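Local atomic coordinates of oxygen-independent coproporphyrinogen III oxidase (Escherichia coli, PDB entry 1OLT), a protein that catalyses the anaerobic oxidative decarboxylation of two propionate groups of coproporphyrinogen III to the vinyl groups of protoporphyrinogen IX, using S-adenosylmethionine and a [4Fe-4S] cluster. Residues 57-62 and 124-129; 80-85 and 115-120; 375-380 and 421-426; 386-389 and 393-396. All blocks are in the same frame, centred on the assembly; numbering follows the deposited sequence.

Interaction 1: residues 57-62 and 124-129; sequences VHIPFC and SRLMKL. With SF4 (iron/sulfur cluster), chain B.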
loop_
_atom_site.group_PDB
_atom_site.type_symbol
_atom_site.label_atom_id
_atom_site.label_comp_id
_atom_site.label_asym_id
_atom_site.label_seq_id
_atom_site.Cartn_x
_atom_site.Cartn_y
_atom_site.Cartn_z
ATOM N N VAL A 57 -6.047 0.338 10.554
ATOM C CA VAL A 57 -6.715 1.505 11.098
ATOM C C VAL A 57 -6.249 2.780 10.335
ATOM O O VAL A 57 -5.027 3.019 10.176
ATOM C CB VAL A 57 -6.437 1.695 12.605
ATOM C CG1 VAL A 57 -7.230 2.905 13.100
ATOM C CG2 VAL A 57 -6.767 0.439 13.411
ATOM N N HIS A 58 -7.207 3.536 9.807
ATOM C CA HIS A 58 -6.941 4.763 9.098
ATOM C C HIS A 58 -6.946 5.907 10.134
ATOM O O HIS A 58 -7.883 6.037 10.898
ATOM C CB HIS A 58 -7.982 5.081 8.066
ATOM C CG HIS A 58 -7.469 6.004 7.011
ATOM N ND1 HIS A 58 -6.549 5.595 6.072
ATOM C CD2 HIS A 58 -7.737 7.311 6.745
ATOM C CE1 HIS A 58 -6.298 6.610 5.252
ATOM N NE2 HIS A 58 -7.008 7.659 5.641
ATOM N N ILE A 59 -5.887 6.667 10.171
ATOM C CA ILE A 59 -5.778 7.845 11.005
ATOM C C ILE A 59 -5.635 9.025 10.034
ATOM O O ILE A 59 -4.587 9.166 9.380
ATOM C CB ILE A 59 -4.551 7.782 11.955
ATOM C CG1 ILE A 59 -4.506 6.580 12.895
ATOM C CG2 ILE A 59 -4.508 9.063 12.821
ATOM C CD1 ILE A 59 -5.671 6.455 13.788
ATOM N N PRO A 60 -6.680 9.825 9.837
ATOM C CA PRO A 60 -6.631 10.739 8.708
ATOM C C PRO A 60 -5.882 12.051 8.898
ATOM O O PRO A 60 -5.552 12.679 7.894
ATOM C CB PRO A 60 -8.114 11.022 8.432
ATOM C CG PRO A 60 -8.782 10.955 9.838
ATOM C CD PRO A 60 -8.014 9.852 10.500
ATOM N N PHE A 61 -5.556 12.435 10.120
ATOM C CA PHE A 61 -5.111 13.764 10.389
ATOM C C PHE A 61 -3.641 13.998 10.021
ATOM O O PHE A 61 -2.780 13.139 10.265
ATOM C CB PHE A 61 -5.421 14.107 11.883
ATOM C CG PHE A 61 -6.842 13.936 12.249
ATOM C CD1 PHE A 61 -7.797 14.728 11.723
ATOM C CD2 PHE A 61 -7.215 12.909 13.105
ATOM C CE1 PHE A 61 -9.147 14.511 12.037
ATOM C CE2 PHE A 61 -8.530 12.706 13.404
ATOM C CZ PHE A 61 -9.466 13.517 12.914
ATOM N N CYS A 62 -3.377 15.179 9.467
ATOM C CA CYS A 62 -2.025 15.665 9.225
ATOM C C CYS A 62 -1.861 17.085 9.774
ATOM O O CYS A 62 -2.808 17.858 9.830
ATOM C CB CYS A 62 -1.694 15.632 7.740
ATOM S SG CYS A 62 -1.892 14.034 6.956
ATOM N N SER A 124 -1.350 5.143 22.942
ATOM C CA SER A 124 -1.605 4.115 23.956
ATOM C C SER A 124 -3.069 3.743 24.062
ATOM O O SER A 124 -3.429 2.544 24.252
ATOM C CB SER A 124 -1.097 4.526 25.360
ATOM O OG SER A 124 0.296 4.699 25.371
ATOM N N ARG A 125 -3.915 4.766 24.006
ATOM C CA ARG A 125 -5.351 4.519 24.082
ATOM C C ARG A 125 -5.848 3.584 22.926
ATOM O O ARG A 125 -6.632 2.666 23.147
ATOM C CB ARG A 125 -6.151 5.821 24.063
ATOM C CG ARG A 125 -7.674 5.651 24.138
ATOM C CD ARG A 125 -8.468 6.974 23.988
ATOM N NE ARG A 125 -9.880 6.669 23.851
ATOM C CZ ARG A 125 -10.782 7.530 23.443
ATOM N NH1 ARG A 125 -10.439 8.760 23.124
ATOM N NH2 ARG A 125 -12.068 7.154 23.359
ATOM N N LEU A 126 -5.449 3.874 21.712
ATOM C CA LEU A 126 -5.868 3.083 20.609
ATOM C C LEU A 126 -5.332 1.686 20.653
ATOM O O LEU A 126 -6.080 0.740 20.367
ATOM C CB LEU A 126 -5.546 3.772 19.294
ATOM C CG LEU A 126 -5.965 3.066 18.016
ATOM C CD1 LEU A 126 -7.440 2.675 17.989
ATOM C CD2 LEU A 126 -5.647 3.923 16.878
ATOM N N MET A 127 -4.029 1.529 20.955
ATOM C CA MET A 127 -3.456 0.203 21.038
ATOM C C MET A 127 -4.164 -0.661 22.081
ATOM O O MET A 127 -4.394 -1.835 21.898
ATOM C CB MET A 127 -1.978 0.255 21.353
ATOM C CG MET A 127 -1.135 0.606 20.214
ATOM S SD MET A 127 -1.384 -0.552 18.798
ATOM C CE MET A 127 -1.424 -2.047 19.582
ATOM N N LYS A 128 -4.491 -0.042 23.210
ATOM C CA LYS A 128 -5.172 -0.706 24.313
ATOM C C LYS A 128 -6.567 -1.161 23.885
ATOM O O LYS A 128 -6.973 -2.291 24.187
ATOM C CB LYS A 128 -5.224 0.216 25.562
ATOM C CG LYS A 128 -5.993 -0.355 26.780
ATOM C CD LYS A 128 -6.074 0.663 27.949
ATOM C CE LYS A 128 -6.808 0.075 29.164
ATOM N NZ LYS A 128 -6.096 0.440 30.441
ATOM N N LEU A 129 -7.291 -0.320 23.157
ATOM C CA LEU A 129 -8.611 -0.717 22.620
ATOM C C LEU A 129 -8.494 -1.956 21.697
ATOM O O LEU A 129 -9.320 -2.864 21.739
ATOM C CB LEU A 129 -9.217 0.397 21.787
ATOM C CG LEU A 129 -9.818 1.544 22.579
ATOM C CD1 LEU A 129 -10.096 2.673 21.627
ATOM C CD2 LEU A 129 -11.064 1.063 23.283
HETATM FE FE1 SF4 B . -0.358 14.121 5.220
HETATM FE FE2 SF4 B . -0.148 13.389 2.673
HETATM FE FE3 SF4 B . 1.480 12.614 4.490
HETATM FE FE4 SF4 B . 1.488 14.862 3.738
HETATM S S1 SF4 B . 2.052 13.118 2.357
HETATM S S2 SF4 B . 1.756 14.391 5.893
HETATM S S3 SF4 B . -0.533 15.399 3.534
HETATM S S4 SF4 B . -0.624 12.130 4.309
#

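Interaction 2: residues 80-85 and 115-120; sequences HKADQY and PTYLNK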
loop_
_atom_site.group_PDB
_atom_site.type_symbol
_atom_site.label_atom_id
_atom_site.label_comp_id
_atom_site.label_asym_id
_atom_site.label_seq_id
_atom_site.Cartn_x
_atom_site.Cartn_y
_atom_site.Cartn_z
ATOM N N HIS A 80 -7.516 18.328 19.206
ATOM C CA HIS A 80 -8.633 17.698 19.847
ATOM C C HIS A 80 -9.512 16.826 18.919
ATOM O O HIS A 80 -10.241 15.963 19.396
ATOM C CB HIS A 80 -9.527 18.697 20.510
ATOM C CG HIS A 80 -10.453 19.378 19.584
ATOM N ND1 HIS A 80 -10.208 20.653 19.099
ATOM C CD2 HIS A 80 -11.654 19.003 19.067
ATOM C CE1 HIS A 80 -11.188 21.011 18.283
ATOM N NE2 HIS A 80 -12.081 20.025 18.236
ATOM N N LYS A 81 -9.412 17.046 17.609
ATOM C CA LYS A 81 -10.104 16.160 16.652
ATOM C C LYS A 81 -9.619 14.738 16.766
ATOM O O LYS A 81 -10.375 13.814 16.488
ATOM C CB LYS A 81 -10.018 16.661 15.236
ATOM C CG LYS A 81 -10.954 17.841 14.938
ATOM C CD LYS A 81 -10.730 18.301 13.563
ATOM C CE LYS A 81 -11.517 19.545 13.284
ATOM N NZ LYS A 81 -12.950 19.422 13.572
ATOM N N ALA A 82 -8.385 14.550 17.191
ATOM C CA ALA A 82 -7.855 13.213 17.308
ATOM C C ALA A 82 -8.558 12.475 18.466
ATOM O O ALA A 82 -8.787 11.265 18.403
ATOM C CB ALA A 82 -6.392 13.245 17.572
ATOM N N ASP A 83 -8.848 13.208 19.546
ATOM C CA ASP A 83 -9.606 12.591 20.687
ATOM C C ASP A 83 -11.024 12.203 20.286
ATOM O O ASP A 83 -11.485 11.137 20.646
ATOM C CB ASP A 83 -9.662 13.482 21.899
ATOM C CG ASP A 83 -8.306 13.723 22.507
ATOM O OD1 ASP A 83 -7.533 12.728 22.836
ATOM O OD2 ASP A 83 -7.940 14.943 22.634
ATOM N N GLN A 84 -11.694 13.077 19.522
ATOM C CA GLN A 84 -13.018 12.816 18.996
ATOM C C GLN A 84 -12.982 11.587 18.054
ATOM O O GLN A 84 -13.850 10.778 18.101
ATOM C CB GLN A 84 -13.572 13.996 18.194
ATOM C CG GLN A 84 -13.683 15.315 18.940
ATOM C CD GLN A 84 -14.164 16.462 18.065
ATOM O OE1 GLN A 84 -13.889 16.463 16.857
ATOM N NE2 GLN A 84 -14.938 17.437 18.676
ATOM N N TYR A 85 -11.940 11.476 17.254
ATOM C CA TYR A 85 -11.820 10.399 16.331
ATOM C C TYR A 85 -11.615 9.059 17.044
ATOM O O TYR A 85 -12.258 8.061 16.685
ATOM C CB TYR A 85 -10.670 10.702 15.361
ATOM C CG TYR A 85 -10.557 9.706 14.241
ATOM C CD1 TYR A 85 -11.489 9.687 13.251
ATOM C CD2 TYR A 85 -9.534 8.817 14.193
ATOM C CE1 TYR A 85 -11.411 8.773 12.205
ATOM C CE2 TYR A 85 -9.404 7.903 13.115
ATOM C CZ TYR A 85 -10.382 7.887 12.140
ATOM O OH TYR A 85 -10.321 7.013 11.053
ATOM N N PRO A 115 -0.467 8.744 11.093
ATOM C CA PRO A 115 -0.688 8.064 12.379
ATOM C C PRO A 115 -0.014 8.698 13.575
ATOM O O PRO A 115 -0.643 8.678 14.640
ATOM C CB PRO A 115 -0.169 6.640 12.129
ATOM C CG PRO A 115 -0.435 6.444 10.635
ATOM C CD PRO A 115 -0.166 7.782 10.025
ATOM N N THR A 116 1.187 9.238 13.390
ATOM C CA THR A 116 1.906 9.925 14.441
ATOM C C THR A 116 1.447 11.351 14.755
ATOM O O THR A 116 2.082 12.043 15.571
ATOM C CB THR A 116 3.431 9.850 14.224
ATOM O OG1 THR A 116 3.837 10.288 12.908
ATOM C CG2 THR A 116 3.852 8.456 14.352
ATOM N N TYR A 117 0.352 11.762 14.125
ATOM C CA TYR A 117 -0.415 12.895 14.605
ATOM C C TYR A 117 -0.919 12.632 16.042
ATOM O O TYR A 117 -1.062 13.572 16.855
ATOM C CB TYR A 117 -1.604 13.124 13.702
ATOM C CG TYR A 117 -2.368 14.419 13.961
ATOM C CD1 TYR A 117 -3.361 14.514 14.979
ATOM C CD2 TYR A 117 -2.143 15.545 13.160
ATOM C CE1 TYR A 117 -4.066 15.731 15.186
ATOM C CE2 TYR A 117 -2.825 16.745 13.369
ATOM C CZ TYR A 117 -3.792 16.835 14.384
ATOM O OH TYR A 117 -4.457 18.021 14.548
ATOM N N LEU A 118 -1.252 11.347 16.302
ATOM C CA LEU A 118 -1.613 10.922 17.643
ATOM C C LEU A 118 -0.443 11.113 18.614
ATOM O O LEU A 118 0.660 10.615 18.392
ATOM C CB LEU A 118 -2.079 9.499 17.656
ATOM C CG LEU A 118 -3.215 9.089 16.710
ATOM C CD1 LEU A 118 -3.544 7.652 16.976
ATOM C CD2 LEU A 118 -4.422 9.922 16.905
ATOM N N ASN A 119 -0.708 11.775 19.729
ATOM C CA ASN A 119 0.273 11.904 20.761
ATOM C C ASN A 119 0.493 10.554 21.539
ATOM O O ASN A 119 -0.194 9.558 21.289
ATOM C CB ASN A 119 -0.074 13.166 21.634
ATOM C CG ASN A 119 -1.336 12.979 22.510
ATOM O OD1 ASN A 119 -1.677 11.845 22.904
ATOM N ND2 ASN A 119 -1.972 14.083 22.869
ATOM N N LYS A 120 1.431 10.496 22.467
ATOM C CA LYS A 120 1.704 9.251 23.205
ATOM C C LYS A 120 0.516 8.656 23.916
ATOM O O LYS A 120 0.262 7.436 23.857
ATOM C CB LYS A 120 2.868 9.464 24.196
ATOM C CG LYS A 120 4.255 9.757 23.535
ATOM C CD LYS A 120 5.329 10.013 24.675
ATOM C CE LYS A 120 6.553 10.718 24.146
ATOM N NZ LYS A 120 7.742 10.783 25.172
#

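Interaction 3: residues 375-380 and 421-426; sequences KSLICN and KGIQVT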
loop_
_atom_site.group_PDB
_atom_site.type_symbol
_atom_site.label_atom_id
_atom_site.label_comp_id
_atom_site.label_asym_id
_atom_site.label_seq_id
_atom_site.Cartn_x
_atom_site.Cartn_y
_atom_site.Cartn_z
ATOM N N LYS A 375 -2.938 -11.356 -8.848
ATOM C CA LYS A 375 -2.047 -11.359 -7.661
ATOM C C LYS A 375 -0.779 -12.125 -7.928
ATOM O O LYS A 375 0.291 -11.650 -7.622
ATOM C CB LYS A 375 -2.704 -11.986 -6.417
ATOM C CG LYS A 375 -3.635 -11.102 -5.683
ATOM C CD LYS A 375 -4.344 -11.802 -4.438
ATOM C CE LYS A 375 -3.361 -12.497 -3.452
ATOM N NZ LYS A 375 -2.809 -13.785 -4.046
ATOM N N SER A 376 -0.908 -13.328 -8.485
ATOM C CA SER A 376 0.267 -14.105 -8.911
ATOM C C SER A 376 1.207 -13.378 -9.886
ATOM O O SER A 376 2.403 -13.474 -9.760
ATOM C CB SER A 376 -0.168 -15.437 -9.553
ATOM O OG SER A 376 0.972 -16.135 -10.049
ATOM N N LEU A 377 0.671 -12.663 -10.861
ATOM C CA LEU A 377 1.490 -11.986 -11.856
ATOM C C LEU A 377 2.210 -10.787 -11.242
ATOM O O LEU A 377 3.372 -10.547 -11.484
ATOM C CB LEU A 377 0.612 -11.523 -13.041
ATOM C CG LEU A 377 0.154 -12.643 -14.030
ATOM C CD1 LEU A 377 -0.863 -12.114 -15.052
ATOM C CD2 LEU A 377 1.323 -13.244 -14.729
ATOM N N ILE A 378 1.477 -10.045 -10.426
ATOM C CA ILE A 378 1.975 -8.812 -9.786
ATOM C C ILE A 378 3.065 -9.102 -8.765
ATOM O O ILE A 378 4.059 -8.384 -8.707
ATOM C CB ILE A 378 0.817 -8.089 -9.106
ATOM C CG1 ILE A 378 -0.145 -7.528 -10.161
ATOM C CG2 ILE A 378 1.328 -7.000 -8.135
ATOM C CD1 ILE A 378 0.356 -6.291 -10.869
ATOM N N CYS A 379 2.888 -10.172 -7.998
ATOM C CA CYS A 379 3.780 -10.507 -6.885
ATOM C C CYS A 379 4.943 -11.407 -7.281
ATOM O O CYS A 379 6.036 -11.199 -6.813
ATOM C CB CYS A 379 3.033 -11.224 -5.788
ATOM S SG CYS A 379 1.762 -10.266 -4.992
ATOM N N ASN A 380 4.665 -12.435 -8.104
ATOM C CA ASN A 380 5.667 -13.448 -8.499
ATOM C C ASN A 380 6.191 -13.359 -9.934
ATOM O O ASN A 380 7.111 -14.069 -10.312
ATOM C CB ASN A 380 5.090 -14.828 -8.218
ATOM C CG ASN A 380 4.838 -15.025 -6.728
ATOM O OD1 ASN A 380 5.729 -14.822 -5.917
ATOM N ND2 ASN A 380 3.606 -15.375 -6.370
ATOM N N LYS A 421 1.509 -24.379 -20.770
ATOM C CA LYS A 421 1.584 -24.610 -19.304
ATOM C C LYS A 421 1.542 -23.358 -18.350
ATOM O O LYS A 421 1.238 -23.503 -17.169
ATOM C CB LYS A 421 2.813 -25.475 -18.979
ATOM C CG LYS A 421 4.172 -24.756 -19.035
ATOM C CD LYS A 421 5.174 -25.409 -18.029
ATOM C CE LYS A 421 6.654 -25.192 -18.404
ATOM N NZ LYS A 421 7.343 -26.482 -18.665
ATOM N N GLY A 422 1.849 -22.168 -18.866
ATOM C CA GLY A 422 1.947 -20.967 -18.047
ATOM C C GLY A 422 2.441 -19.691 -18.746
ATOM O O GLY A 422 2.599 -19.634 -19.966
ATOM N N ILE A 423 2.652 -18.645 -17.941
ATOM C CA ILE A 423 3.191 -17.370 -18.395
ATOM C C ILE A 423 4.366 -16.983 -17.502
ATOM O O ILE A 423 4.310 -17.134 -16.297
ATOM C CB ILE A 423 2.108 -16.278 -18.319
ATOM C CG1 ILE A 423 0.963 -16.592 -19.263
ATOM C CG2 ILE A 423 2.669 -14.891 -18.665
ATOM C CD1 ILE A 423 -0.352 -16.057 -18.765
ATOM N N GLN A 424 5.445 -16.531 -18.139
ATOM C CA GLN A 424 6.582 -15.956 -17.448
ATOM C C GLN A 424 6.696 -14.488 -17.898
ATOM O O GLN A 424 6.727 -14.198 -19.094
ATOM C CB GLN A 424 7.851 -16.753 -17.781
ATOM C CG GLN A 424 9.143 -16.203 -17.202
ATOM C CD GLN A 424 9.161 -16.179 -15.687
ATOM O OE1 GLN A 424 9.312 -17.217 -15.059
ATOM N NE2 GLN A 424 9.015 -14.984 -15.098
ATOM N N VAL A 425 6.707 -13.563 -16.942
ATOM C CA VAL A 425 7.013 -12.159 -17.253
ATOM C C VAL A 425 8.532 -12.084 -17.406
ATOM O O VAL A 425 9.275 -12.625 -16.599
ATOM C CB VAL A 425 6.492 -11.181 -16.191
ATOM C CG1 VAL A 425 6.729 -9.730 -16.623
ATOM C CG2 VAL A 425 5.012 -11.438 -15.928
ATOM N N THR A 426 8.970 -11.465 -18.489
ATOM C CA THR A 426 10.376 -11.402 -18.818
ATOM C C THR A 426 11.015 -10.238 -18.122
ATOM O O THR A 426 10.328 -9.375 -17.574
ATOM C CB THR A 426 10.570 -11.201 -20.344
ATOM O OG1 THR A 426 9.978 -9.947 -20.725
ATOM C CG2 THR A 426 9.848 -12.270 -21.158
#

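Interaction 4: residues 386-389 and 393-396; sequences SPIE and DLLF. Unlike the reference sequence in segment 386-389: Ser386 (reference Ala). Unlike the reference sequence in segment 393-396: Leu395 (reference His).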
loop_
_atom_site.group_PDB
_atom_site.type_symbol
_atom_site.label_atom_id
_atom_site.label_comp_id
_atom_site.label_asym_id
_atom_site.label_seq_id
_atom_site.Cartn_x
_atom_site.Cartn_y
_atom_site.Cartn_z
ATOM N N SER A 386 -1.533 -24.810 -14.090
ATOM C CA SER A 386 -2.031 -26.060 -13.481
ATOM C C SER A 386 -2.768 -25.865 -12.120
ATOM O O SER A 386 -3.903 -26.335 -11.978
ATOM C CB SER A 386 -0.903 -27.099 -13.363
ATOM O OG SER A 386 -1.065 -28.139 -14.306
ATOM N N PRO A 387 -2.129 -25.202 -11.143
ATOM C CA PRO A 387 -2.790 -24.875 -9.853
ATOM C C PRO A 387 -4.150 -24.139 -9.963
ATOM O O PRO A 387 -5.093 -24.480 -9.234
ATOM C CB PRO A 387 -1.758 -23.993 -9.144
ATOM C CG PRO A 387 -0.422 -24.478 -9.709
ATOM C CD PRO A 387 -0.714 -24.767 -11.167
ATOM N N ILE A 388 -4.247 -23.151 -10.854
ATOM C CA ILE A 388 -5.525 -22.467 -11.080
ATOM C C ILE A 388 -6.574 -23.448 -11.661
ATOM O O ILE A 388 -7.721 -23.504 -11.203
ATOM C CB ILE A 388 -5.306 -21.179 -11.920
ATOM C CG1 ILE A 388 -4.669 -20.127 -11.007
ATOM C CG2 ILE A 388 -6.621 -20.653 -12.491
ATOM C CD1 ILE A 388 -4.373 -18.851 -11.638
ATOM N N GLU A 389 -6.146 -24.262 -12.611
ATOM C CA GLU A 389 -6.995 -25.343 -13.173
ATOM C C GLU A 389 -7.542 -26.366 -12.144
ATOM O O GLU A 389 -8.671 -26.860 -12.295
ATOM C CB GLU A 389 -6.226 -26.085 -14.253
ATOM C CG GLU A 389 -5.916 -25.208 -15.453
ATOM C CD GLU A 389 -5.332 -25.988 -16.603
ATOM O OE1 GLU A 389 -4.441 -26.831 -16.349
ATOM O OE2 GLU A 389 -5.761 -25.761 -17.756
ATOM N N ASP A 393 -11.359 -25.935 -11.114
ATOM C CA ASP A 393 -11.936 -26.924 -12.055
ATOM C C ASP A 393 -12.193 -26.295 -13.444
ATOM O O ASP A 393 -13.319 -26.326 -13.987
ATOM C CB ASP A 393 -13.215 -27.573 -11.464
ATOM C CG ASP A 393 -13.604 -28.888 -12.177
ATOM O OD1 ASP A 393 -14.090 -28.856 -13.328
ATOM O OD2 ASP A 393 -13.457 -30.020 -11.658
ATOM N N LEU A 394 -11.146 -25.714 -14.015
ATOM C CA LEU A 394 -11.240 -25.159 -15.368
ATOM C C LEU A 394 -10.045 -25.557 -16.228
ATOM O O LEU A 394 -9.034 -26.040 -15.709
ATOM C CB LEU A 394 -11.437 -23.618 -15.284
ATOM C CG LEU A 394 -10.340 -22.514 -15.169
ATOM C CD1 LEU A 394 -10.695 -21.613 -14.041
ATOM C CD2 LEU A 394 -8.885 -22.957 -15.027
ATOM N N LEU A 395 -10.180 -25.392 -17.544
ATOM C CA LEU A 395 -9.040 -25.505 -18.465
ATOM C C LEU A 395 -8.695 -24.097 -18.922
ATOM O O LEU A 395 -9.506 -23.431 -19.541
ATOM C CB LEU A 395 -9.347 -26.414 -19.676
ATOM C CG LEU A 395 -8.066 -26.825 -20.441
ATOM C CD1 LEU A 395 -7.445 -28.129 -19.870
ATOM C CD2 LEU A 395 -8.283 -26.938 -21.964
ATOM N N PHE A 396 -7.488 -23.651 -18.588
ATOM C CA PHE A 396 -7.066 -22.283 -18.770
ATOM C C PHE A 396 -7.277 -21.698 -20.137
ATOM O O PHE A 396 -7.773 -20.551 -20.234
ATOM C CB PHE A 396 -5.594 -22.139 -18.464
ATOM C CG PHE A 396 -5.233 -20.761 -18.011
ATOM C CD1 PHE A 396 -5.264 -20.447 -16.675
ATOM C CD2 PHE A 396 -4.895 -19.774 -18.930
ATOM C CE1 PHE A 396 -4.952 -19.173 -16.239
ATOM C CE2 PHE A 396 -4.566 -18.473 -18.511
ATOM C CZ PHE A 396 -4.591 -18.180 -17.160
#

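Interaction 1: residues 57-62 and 124-129
In the radical SAM barrel, where strand 53-62 leads to the iron-sulfur cluster, Val57 and Ile59 form an apolar patch that receives Leu126 of helix 120-133. One methyl group of the leucine does all the touching. Leu126 CD2 lies 4.0 Å from Ile59 CD1, the two side chains reaching for each other tip to tip, and 4.2 Å from Val57 CG1. Leu126 extends from its helix because CG stands anti to the backbone N (chi1 -179°), while in Ile59 CG1 stands anti to the carbonyl carbon (chi1 -58°) and carries CD1 toward the helix.

The layout follows the alternating beta-alpha order of a TIM-type barrel: strand 53-62 runs parallel to strand 105-112, and the helix after that second strand lies over both, with Leu126 and Val57 also touching Trp110. Successive residues of the strand face opposite ways, as in any extended chain. Val57 and Ile59 turn to the helical layer, whereas His58 faces inward, touches bound S-adenosylmethionine and is hydrogen-bonded through ND1 to Tyr56 OH and through NE2 to Asn72 O.

After Ile59 the chain turns through Pro60 toward the cluster. Pro60 CG sits 3.9 Å above one face of the Phe61 ring, over its centre, and Cys62 SG then binds FE1 of the cluster at 2.3 Å. Cys62 is the first cysteine of the CX3CX2C signature, completed by Cys66 and Cys69. Arg125, next to Leu126, turns to helix 80-96 and makes salt bridges with Asp87 and Glu90.

Interaction 2: residues 80-85 and 115-120
Apolar packing carries this contact, and a single methyl group is its focus: Ala82 CB, on the first turns of helix 80-96, meets both Leu118 and Tyr117 of the turn that follows strand 105-112. Leu118 CD2 comes to 3.9 Å from Ala82 CB. The tyrosine ring offers its edge instead of a face, with Tyr117 CE1 4.2 Å from Ala82 CB and the methyl near the ring plane. That placement follows from CG of Tyr117 standing anti to the backbone N (chi1 -171°), which swings the ring toward the helix.

The polar bonds lie around the apolar centre. Tyr117 OH donates to Thr76 O, and Tyr117 O accepts a bond from Gln79 NE2. Asn119 is the N-cap of helix 120-133, its side chain taking a backbone N of the first turn.

No hydrogen bond joins the two segments directly, so the methyl contacts themselves impose little direction. The bond to Thr76 O fixes where the hydroxyl end of Tyr117 sits, whereas the turn of the ring about its long axis is probably left to packing, at its edge on Ala82 and against the ring of His63, whose plane is about 25° from its own.

Interaction 3: residues 375-380 and 421-426
The three-stranded antiparallel sheet of the HemN C-terminal domain meets helix 365-380 here, through Leu377 on the helix and Ile423 and Val425 on the central strand 422-425. One branch of the leucine serves both partners. Leu377 CD2 lies 4.3 Å from Val425 CG2 and 4.5 Å from Ile423 CG2, a loose fit of methyl groups. The two strand residues are two apart in sequence and therefore point to the same side of the sheet. Around them the apolar layer continues: Ile423 also touches Val416 and Val418 of the neighbouring strand, Val425 packs on Ile433 and Ile436 of helix 433-438, and Leu377 reaches Phe440.

Gln424, between them, starts out on the other side. Its chain bends at CG (chi2 62°), which brings Gln424 NE2 to 2.8 Å from Val425 O in a fairly straight bond, with an N-H...O angle of 161°. The acceptor lies close to the plane of the glutamine amide, although the donor is tilted from the carbonyl plane. A helix packed on a small antiparallel sheet is consistent with the winged-helix members of the helix-turn-helix clan.

Helix and strand share only apolar side-chain contacts here, so their mutual placement depends on shape and burial, while backbone bonds from Ile423 to Leu383 and from Val425 to Phe381 hold the strand in its sheet.

Interaction 4: residues 386-389 and 393-396
The ring of Phe396 presents an edge to Ile388: Ile388 CG2 lies near the ring plane, 4.4 Å from Phe396 CE1. Tyr385 stacks on this ring, and Phe400 also meets it. The other flat group that matters is the carboxylate of Glu389. Glu389 OE2 uses its anti lone pair, the one turned away from OE1, to accept the N-H of Phe396, with Phe396 N 2.9 Å from Glu389 OE2 and the bond nearly straight (167°).

Leu394 packs over Glu389 and Ile388. Leu394 CD2 lies 3.8 Å from Glu389 CG, the two side chains crossing at about a right angle, and 4.1 Å from Ile388 CG2. To get there Leu394 holds CG between its backbone N and carbonyl carbon (chi1 86°), a less favoured position. With an alanine here in place of Glu389, Phe396 N would probably lose its carboxylate acceptor and Leu394 CD2 part of the surface it rests on.

The backbone supplies the remaining link, Leu394 N donating to Glu389 O at 3.2 Å. Asp393, whose positive phi of 50° reverses the chain, is the C-prime residue of a Schellman motif that ends helix 385-391. Leu395, a histidine in the reference sequence, follows at the N-cap of helix 396-399 and as deposited has no side-chain acceptor; Glu389, reaching over from the preceding helix, binds the N-H of Phe396 at the start of the new one, in a tight helix-to-helix junction.

How the interactions relate
The four contacts form two pairs on opposite sides of the molecule. Interactions 1 and 2 share the radical SAM core, with centres about 7 Å apart, and touch directly: His58 O and Tyr85 OH lie 2.6 Å apart, probably hydrogen-bonded, and Phe61 packs against Tyr85 edge-to-face. Both border the cofactors; interaction 1 includes a cluster ligand, and the Tyr117 side chain of interaction 2 is about 8 Å from the cluster. Interactions 3 and 4 belong to the C-terminal domain, their centres about 15 Å apart, with 386-389 and 393-396 falling in sequence between 375-380 and 421-426. The centres of interactions 1 and 3 are about 37 Å apart.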